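Side-chain contact in N-Acetyltransferase, PseH (Campylobacter jejuni subsp. jejuni PT14, PDB 4XPL), which transfers an acetyl group from acetyl coenzyme A to the 4-amino group of a UDP-linked altrose sugar, the third step in making pseudaminic acid for flagellin: residues H55-S58 with S59-Y62. The protein carries 8 engineered substitutions. Residues are numbered along the deposited sequence; the frame is centred on the assembly and turned at random.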
loop_
_atom_site.group_PDB
_atom_site.type_symbol
_atom_site.label_atom_id
_atom_site.label_comp_id
_atom_site.label_asym_id
_atom_site.label_seq_id
_atom_site.Cartn_x
_atom_site.Cartn_y
_atom_site.Cartn_z
ATOM N N HIS A 55 -7.113 -13.589 -2.855
ATOM C CA HIS A 55 -8.520 -14.008 -2.904
ATOM C C HIS A 55 -8.861 -14.795 -1.623
ATOM O O HIS A 55 -9.993 -14.747 -1.170
ATOM C CB HIS A 55 -8.833 -14.874 -4.155
ATOM C CG HIS A 55 -8.974 -14.094 -5.436
ATOM N ND1 HIS A 55 -7.892 -13.647 -6.175
ATOM C CD2 HIS A 55 -10.079 -13.696 -6.118
ATOM C CE1 HIS A 55 -8.324 -13.003 -7.248
ATOM N NE2 HIS A 55 -9.648 -13.029 -7.244
ATOM N N GLN A 56 -7.875 -15.494 -1.051
ATOM C CA GLN A 56 -8.067 -16.403 0.093
ATOM C C GLN A 56 -7.754 -15.779 1.464
ATOM O O GLN A 56 -8.147 -16.334 2.475
ATOM C CB GLN A 56 -7.204 -17.670 -0.078
ATOM C CG GLN A 56 -7.495 -18.473 -1.348
ATOM C CD GLN A 56 -6.547 -19.654 -1.552
ATOM O OE1 GLN A 56 -6.113 -20.285 -0.595
ATOM N NE2 GLN A 56 -6.242 -19.965 -2.808
ATOM N N ASP A 57 -7.063 -14.638 1.498
ATOM C CA ASP A 57 -6.569 -14.068 2.761
ATOM C C ASP A 57 -7.214 -12.727 3.067
ATOM O O ASP A 57 -6.809 -11.694 2.524
ATOM C CB ASP A 57 -5.042 -13.885 2.702
ATOM C CG ASP A 57 -4.414 -13.629 4.080
ATOM O OD1 ASP A 57 -5.140 -13.451 5.088
ATOM O OD2 ASP A 57 -3.169 -13.610 4.140
ATOM N N SER A 58 -8.192 -12.730 3.964
ATOM C CA SER A 58 -8.892 -11.493 4.329
ATOM C C SER A 58 -8.061 -10.524 5.196
ATOM O O SER A 58 -8.469 -9.380 5.384
ATOM C CB SER A 58 -10.246 -11.798 5.007
ATOM O OG SER A 58 -10.089 -12.219 6.342
ATOM N N SER A 59 -6.916 -10.980 5.707
ATOM C CA SER A 59 -5.987 -10.127 6.450
ATOM C C SER A 59 -5.042 -9.276 5.575
ATOM O O SER A 59 -4.248 -8.547 6.106
ATOM C CB SER A 59 -5.164 -10.954 7.427
ATOM O OG SER A 59 -4.082 -11.573 6.773
ATOM N N LYS A 60 -5.151 -9.361 4.248
ATOM C CA LYS A 60 -4.373 -8.517 3.340
ATOM C C LYS A 60 -5.298 -7.966 2.268
ATOM O O LYS A 60 -6.201 -8.672 1.827
ATOM C CB LYS A 60 -3.281 -9.322 2.642
ATOM C CG LYS A 60 -2.209 -9.941 3.555
ATOM C CD LYS A 60 -1.149 -10.642 2.664
ATOM C CE LYS A 60 0.079 -11.122 3.460
ATOM N NZ LYS A 60 -0.314 -11.695 4.712
ATOM N N LYS A 61 -5.052 -6.719 1.847
ATOM C CA LYS A 61 -5.787 -6.092 0.757
ATOM C C LYS A 61 -4.821 -5.162 0.029
ATOM O O LYS A 61 -4.156 -4.316 0.659
ATOM C CB LYS A 61 -6.990 -5.289 1.269
ATOM C CG LYS A 61 -8.052 -6.096 2.001
ATOM C CD LYS A 61 -9.310 -5.232 2.235
ATOM C CE LYS A 61 -10.346 -5.953 3.032
ATOM N NZ LYS A 61 -11.029 -6.971 2.184
ATOM N N TYR A 62 -4.716 -5.347 -1.284
ATOM C CA TYR A 62 -3.930 -4.486 -2.144
ATOM C C TYR A 62 -4.868 -3.811 -3.129
ATOM O O TYR A 62 -5.775 -4.454 -3.637
ATOM C CB TYR A 62 -2.914 -5.340 -2.931
ATOM C CG TYR A 62 -1.685 -5.761 -2.151
ATOM C CD1 TYR A 62 -1.785 -6.605 -1.057
ATOM C CD2 TYR A 62 -0.422 -5.311 -2.514
ATOM C CE1 TYR A 62 -0.662 -6.978 -0.342
ATOM C CE2 TYR A 62 0.719 -5.700 -1.802
ATOM C CZ TYR A 62 0.585 -6.508 -0.728
ATOM O OH TYR A 62 1.677 -6.907 -0.004
#
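Asp-57 and Ser-59 form the tight half of this turn. One carboxylate oxygen, OD1 of Asp-57, takes two bonds from the same residue: OG of Ser-59 lies 2.7 Å from OD1 of Asp-57, and the backbone N of Ser-59 lies 3.1 Å from that OD1. Both donors approach from one face of the carboxylate. The hydroxyl comes in on the syn side, 34° out of plane; the N-H sits higher above the group. A side-chain oxygen accepting the amide two residues on makes this an Asx turn, and the serine hydroxyl gives the same oxygen a second grip. With CG anti to the backbone N (chi1 -166°), the carboxylate of Asp-57 is swung over to the Ser-59 hydroxyl and N-H. The backbone folds as a type I beta turn from Asp-57 to Lys-60, closed by a weak bond of 3.3 Å from N of Lys-60 to O of Asp-57.

The other carboxylate oxygen faces the looser half. The Lys-60 chain slants across the carboxylate, its CG 3.8 Å from OD2 of Asp-57, and bends at its last torsion (chi4 41°). NZ of Lys-60 thereby comes to 3.5 Å from OD2 of Asp-57, a long salt bridge and a weak hydrogen bond. At the exposed corner, the bond from CA to CB of Ser-58 points away from Ser-59 to Tyr-62, though CB itself still touches the N of Ser-59.

Asp-57 is where the chain leaves helix 41-56, and the turn hands it on to strand 61-67 of the GNAT sheet. Lys-60 leans on Leu-54 of helix 41-56 and Val-78 of strand 70-78, while the Ser-59 backbone bonds to Ile-80.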